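Local coordinates for protein ORF10 (Moritella marina, PDB 6RIW) that probably condenses acyl units as the ketosynthase–chain length factor didomain of a polyunsaturated fatty acid synthase, at residues Tyr82-Leu94 against His165-Ile179. Residues are numbered along the deposited sequence; the frame is centred on the assembly and turned at random.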
loop_
_atom_site.group_PDB
_atom_site.type_symbol
_atom_site.label_atom_id
_atom_site.label_comp_id
_atom_site.label_asym_id
_atom_site.label_seq_id
_atom_site.Cartn_x
_atom_site.Cartn_y
_atom_site.Cartn_z
ATOM N N TYR A 82 12.626 -19.918 -6.200
ATOM C CA TYR A 82 11.481 -19.170 -5.681
ATOM C C TYR A 82 11.573 -17.687 -6.052
ATOM O O TYR A 82 10.608 -17.103 -6.562
ATOM C CB TYR A 82 11.393 -19.344 -4.167
ATOM C CG TYR A 82 10.343 -18.463 -3.523
ATOM C CD1 TYR A 82 8.991 -18.679 -3.755
ATOM C CD2 TYR A 82 10.709 -17.409 -2.701
ATOM C CE1 TYR A 82 8.012 -17.866 -3.159
ATOM C CE2 TYR A 82 9.747 -16.595 -2.103
ATOM C CZ TYR A 82 8.411 -16.826 -2.333
ATOM O OH TYR A 82 7.472 -15.994 -1.747
ATOM N N LEU A 83 12.719 -17.053 -5.786
ATOM C CA LEU A 83 12.842 -15.619 -6.068
ATOM C C LEU A 83 12.765 -15.325 -7.559
ATOM O O LEU A 83 12.261 -14.269 -7.957
ATOM C CB LEU A 83 14.148 -15.063 -5.510
ATOM C CG LEU A 83 14.305 -15.229 -4.010
ATOM C CD1 LEU A 83 15.629 -14.651 -3.530
ATOM C CD2 LEU A 83 13.123 -14.533 -3.316
ATOM N N ALA A 84 13.282 -16.232 -8.396
ATOM C CA ALA A 84 13.207 -16.060 -9.841
ATOM C C ALA A 84 11.774 -16.014 -10.356
ATOM O O ALA A 84 11.538 -15.454 -11.427
ATOM C CB ALA A 84 13.961 -17.195 -10.547
ATOM N N GLY A 85 10.827 -16.602 -9.639
ATOM C CA GLY A 85 9.447 -16.631 -10.069
ATOM C C GLY A 85 8.594 -15.500 -9.536
ATOM O O GLY A 85 7.368 -15.559 -9.660
ATOM N N LEU A 86 9.196 -14.465 -8.965
ATOM C CA LEU A 86 8.440 -13.342 -8.433
ATOM C C LEU A 86 8.510 -12.150 -9.384
ATOM O O LEU A 86 9.417 -12.037 -10.217
ATOM C CB LEU A 86 8.952 -12.966 -7.036
ATOM C CG LEU A 86 8.826 -14.043 -5.946
ATOM C CD1 LEU A 86 9.433 -13.551 -4.646
ATOM C CD2 LEU A 86 7.365 -14.388 -5.723
ATOM N N ASP A 87 7.530 -11.258 -9.240
ATOM C CA ASP A 87 7.371 -10.073 -10.076
ATOM C C ASP A 87 8.560 -9.115 -9.946
ATOM O O ASP A 87 9.315 -9.132 -8.963
ATOM C CB ASP A 87 6.083 -9.323 -9.668
ATOM C CG ASP A 87 5.653 -8.253 -10.663
ATOM O OD1 ASP A 87 5.006 -8.607 -11.689
ATOM O OD2 ASP A 87 5.905 -7.038 -10.403
ATOM N N ASP A 88 8.677 -8.231 -10.948
ATOM C CA ASP A 88 9.596 -7.087 -10.870
ATOM C C ASP A 88 9.488 -6.370 -9.532
ATOM O O ASP A 88 10.493 -5.903 -8.973
ATOM C CB ASP A 88 9.277 -6.087 -11.982
ATOM C CG ASP A 88 9.777 -6.525 -13.349
ATOM O OD1 ASP A 88 10.693 -7.371 -13.409
ATOM O OD2 ASP A 88 9.226 -6.016 -14.360
ATOM N N LEU A 89 8.262 -6.202 -9.031
ATOM C CA LEU A 89 8.092 -5.529 -7.741
ATOM C C LEU A 89 9.022 -6.126 -6.695
ATOM O O LEU A 89 9.762 -5.406 -6.012
ATOM C CB LEU A 89 6.648 -5.638 -7.277
ATOM C CG LEU A 89 6.222 -4.575 -6.256
ATOM C CD1 LEU A 89 4.699 -4.453 -6.263
ATOM C CD2 LEU A 89 6.720 -4.932 -4.896
ATOM N N ASN A 90 8.975 -7.447 -6.541
ATOM C CA ASN A 90 9.799 -8.098 -5.529
ATOM C C ASN A 90 11.265 -8.077 -5.919
ATOM O O ASN A 90 12.139 -7.831 -5.072
ATOM C CB ASN A 90 9.337 -9.541 -5.332
ATOM C CG ASN A 90 7.842 -9.645 -5.056
ATOM O OD1 ASN A 90 7.425 -9.748 -3.912
ATOM N ND2 ASN A 90 7.039 -9.616 -6.106
ATOM N N GLN A 91 11.558 -8.360 -7.190
ATOM C CA GLN A 91 12.954 -8.501 -7.600
ATOM C C GLN A 91 13.686 -7.168 -7.533
ATOM O O GLN A 91 14.856 -7.113 -7.126
ATOM C CB GLN A 91 13.022 -9.076 -9.008
ATOM C CG GLN A 91 12.459 -10.510 -9.058
ATOM C CD GLN A 91 12.673 -11.174 -10.391
ATOM O OE1 GLN A 91 12.916 -10.509 -11.394
ATOM N NE2 GLN A 91 12.586 -12.508 -10.411
ATOM N N TRP A 92 13.023 -6.085 -7.943
ATOM C CA TRP A 92 13.677 -4.784 -7.872
ATOM C C TRP A 92 13.955 -4.391 -6.425
ATOM O O TRP A 92 15.005 -3.818 -6.127
ATOM C CB TRP A 92 12.826 -3.717 -8.552
ATOM C CG TRP A 92 12.658 -3.900 -10.022
ATOM C CD1 TRP A 92 13.300 -4.802 -10.834
ATOM C CD2 TRP A 92 11.770 -3.165 -10.863
ATOM N NE1 TRP A 92 12.863 -4.667 -12.124
ATOM C CE2 TRP A 92 11.930 -3.661 -12.173
ATOM C CE3 TRP A 92 10.855 -2.130 -10.635
ATOM C CZ2 TRP A 92 11.185 -3.175 -13.255
ATOM C CZ3 TRP A 92 10.124 -1.634 -11.711
ATOM C CH2 TRP A 92 10.302 -2.155 -13.007
ATOM N N GLY A 93 13.014 -4.672 -5.514
ATOM C CA GLY A 93 13.243 -4.378 -4.102
ATOM C C GLY A 93 14.361 -5.210 -3.496
ATOM O O GLY A 93 15.166 -4.706 -2.706
ATOM N N LEU A 94 14.431 -6.491 -3.860
ATOM C CA LEU A 94 15.542 -7.328 -3.410
ATOM C C LEU A 94 16.876 -6.820 -3.958
ATOM O O LEU A 94 17.889 -6.782 -3.239
ATOM C CB LEU A 94 15.303 -8.771 -3.854
ATOM C CG LEU A 94 14.168 -9.445 -3.085
ATOM C CD1 LEU A 94 13.761 -10.726 -3.788
ATOM C CD2 LEU A 94 14.606 -9.707 -1.648
ATOM N N HIS A 165 3.319 -17.922 -9.343
ATOM C CA HIS A 165 3.230 -18.269 -7.925
ATOM C C HIS A 165 2.247 -17.346 -7.213
ATOM O O HIS A 165 2.291 -16.119 -7.379
ATOM C CB HIS A 165 4.612 -18.150 -7.272
ATOM C CG HIS A 165 4.735 -18.824 -5.932
ATOM N ND1 HIS A 165 4.195 -18.292 -4.777
ATOM C CD2 HIS A 165 5.388 -19.955 -5.556
ATOM C CE1 HIS A 165 4.481 -19.081 -3.753
ATOM N NE2 HIS A 165 5.211 -20.094 -4.196
ATOM N N ALA A 166 1.391 -17.947 -6.385
ATOM C CA ALA A 166 0.361 -17.206 -5.647
ATOM C C ALA A 166 0.908 -16.030 -4.845
ATOM O O ALA A 166 0.190 -15.039 -4.635
ATOM C CB ALA A 166 -0.372 -18.162 -4.700
ATOM N N ASP A 167 2.149 -16.111 -4.359
ATOM C CA ASP A 167 2.691 -14.999 -3.567
ATOM C C ASP A 167 2.748 -13.699 -4.373
ATOM O O ASP A 167 2.855 -12.618 -3.789
ATOM C CB ASP A 167 4.100 -15.342 -3.040
ATOM C CG ASP A 167 4.093 -16.289 -1.820
ATOM O OD1 ASP A 167 3.016 -16.572 -1.238
ATOM O OD2 ASP A 167 5.196 -16.762 -1.439
ATOM N N ASN A 168 2.708 -13.773 -5.707
ATOM C CA ASN A 168 2.634 -12.577 -6.529
ATOM C C ASN A 168 1.330 -11.793 -6.350
ATOM O O ASN A 168 1.250 -10.646 -6.795
ATOM C CB ASN A 168 2.826 -12.968 -7.993
ATOM C CG ASN A 168 4.278 -13.308 -8.301
ATOM O OD1 ASN A 168 5.154 -12.456 -8.156
ATOM N ND2 ASN A 168 4.544 -14.559 -8.680
ATOM N N ALA A 169 0.329 -12.345 -5.690
ATOM C CA ALA A 169 -0.860 -11.541 -5.416
ATOM C C ALA A 169 -0.767 -10.762 -4.102
ATOM O O ALA A 169 -1.660 -9.947 -3.810
ATOM C CB ALA A 169 -2.101 -12.441 -5.384
ATOM N N LEU A 170 0.273 -11.003 -3.302
ATOM C CA LEU A 170 0.461 -10.308 -2.027
ATOM C C LEU A 170 1.253 -9.033 -2.308
ATOM O O LEU A 170 2.450 -8.909 -2.024
ATOM C CB LEU A 170 1.161 -11.208 -1.008
ATOM C CG LEU A 170 0.521 -12.601 -0.771
ATOM C CD1 LEU A 170 1.367 -13.423 0.171
ATOM C CD2 LEU A 170 -0.891 -12.443 -0.208
ATOM N N VAL A 171 0.559 -8.081 -2.921
ATOM C CA VAL A 171 1.267 -6.986 -3.580
ATOM C C VAL A 171 1.723 -5.928 -2.574
ATOM O O VAL A 171 2.863 -5.449 -2.631
ATOM C CB VAL A 171 0.370 -6.393 -4.683
ATOM C CG1 VAL A 171 0.881 -5.026 -5.105
ATOM C CG2 VAL A 171 0.320 -7.348 -5.902
ATOM N N ALA A 172 0.856 -5.541 -1.638
ATOM C CA ALA A 172 1.140 -4.351 -0.831
ATOM C C ALA A 172 2.206 -4.603 0.247
ATOM O O ALA A 172 3.227 -3.902 0.299
ATOM C CB ALA A 172 -0.158 -3.818 -0.207
ATOM N N GLY A 173 1.996 -5.596 1.109
ATOM C CA GLY A 173 2.840 -5.728 2.285
ATOM C C GLY A 173 3.933 -6.780 2.193
ATOM O O GLY A 173 5.051 -6.569 2.672
ATOM N N TYR A 174 3.632 -7.923 1.579
ATOM C CA TYR A 174 4.616 -9.006 1.519
ATOM C C TYR A 174 5.984 -8.598 0.964
ATOM O O TYR A 174 6.992 -9.159 1.433
ATOM C CB TYR A 174 4.043 -10.172 0.699
ATOM C CG TYR A 174 4.938 -11.393 0.691
ATOM C CD1 TYR A 174 5.254 -12.055 1.875
ATOM C CD2 TYR A 174 5.467 -11.881 -0.511
ATOM C CE1 TYR A 174 6.086 -13.191 1.869
ATOM C CE2 TYR A 174 6.304 -13.003 -0.530
ATOM C CZ TYR A 174 6.607 -13.650 0.663
ATOM O OH TYR A 174 7.427 -14.769 0.640
ATOM N N PRO A 175 6.110 -7.682 -0.001
ATOM C CA PRO A 175 7.468 -7.332 -0.470
ATOM C C PRO A 175 8.397 -6.875 0.643
ATOM O O PRO A 175 9.601 -7.171 0.596
ATOM C CB PRO A 175 7.208 -6.220 -1.492
ATOM C CG PRO A 175 5.844 -6.618 -2.080
ATOM C CD PRO A 175 5.070 -7.098 -0.871
ATOM N N ALA A 176 7.878 -6.161 1.649
ATOM C CA ALA A 176 8.732 -5.759 2.764
ATOM C C ALA A 176 9.125 -6.959 3.625
ATOM O O ALA A 176 10.270 -7.057 4.076
ATOM C CB ALA A 176 8.031 -4.701 3.613
ATOM N N ALA A 177 8.190 -7.878 3.873
ATOM C CA ALA A 177 8.529 -9.079 4.631
ATOM C C ALA A 177 9.474 -9.978 3.846
ATOM O O ALA A 177 10.313 -10.664 4.435
ATOM C CB ALA A 177 7.250 -9.842 5.006
ATOM N N LEU A 178 9.346 -10.000 2.522
ATOM C CA LEU A 178 10.237 -10.817 1.716
ATOM C C LEU A 178 11.657 -10.277 1.763
ATOM O O LEU A 178 12.621 -11.048 1.860
ATOM C CB LEU A 178 9.738 -10.860 0.280
ATOM C CG LEU A 178 10.669 -11.569 -0.699
ATOM C CD1 LEU A 178 10.501 -13.045 -0.528
ATOM C CD2 LEU A 178 10.311 -11.189 -2.122
ATOM N N ILE A 179 11.797 -8.954 1.678
ATOM C CA ILE A 179 13.101 -8.324 1.857
ATOM C C ILE A 179 13.694 -8.709 3.208
ATOM O O ILE A 179 14.870 -9.078 3.303
ATOM C CB ILE A 179 12.977 -6.799 1.693
ATOM C CG1 ILE A 179 12.875 -6.471 0.196
ATOM C CG2 ILE A 179 14.147 -6.066 2.379
ATOM C CD1 ILE A 179 12.316 -5.097 -0.083
HETATM O O HOH W 1 5.867 -17.609 -10.530
HETATM O O HOH W 2 10.384 -7.651 -2.199
#
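Tyr82 meets His165, Asp167 and Tyr174 in the ketosynthase half of this thiolase-like didomain, where helices 80-84 and 88-104 pack on helix 174-183 and the 3-10 turn before it. The Tyr82 ring makes a T-shaped pair with His165: its CE1 edge points over the imidazole face, with the planes at 77°. Tyr82 carries CG anti to its N (chi1 173°), which brings OH up to two polar partners. Tyr82 OH lies 2.4 Å from Asp167 OD2, a doubtfully short hydrogen bond; the carboxylate stands perpendicular to the ring. Tyr174 OH, arriving from the opposite direction, lies 2.7 Å from Tyr82 OH. The other oxygen, Asp167 OD1, forms a salt bridge with Arg873 and a hydrogen bond with Tyr708 of the chain length factor half.

Asn168 clasps the turn between helices 80-84 and 88-104 with both ends of its amide. Asn168 ND2 donates almost straight to Gly85 O (3.2 Å, 168°), in the carbonyl plane. Asn168 OD1 accepts from Asp87 N at 2.9 Å. A leucine here would probably leave Gly85 O and Asp87 N without these partners and free the turn to shift.

Leu178 is a knob among Tyr82, Leu83, Asn90 and Leu94. Leu178 CD2 meets Leu86 CD1 tip to tip at 3.6 Å. Asp87 caps helix 88-104 through Leu89 N, and its OD1 bonds Ser128. Leu89 CD2 presses tightly on Pro175 CG, 3.4 Å away.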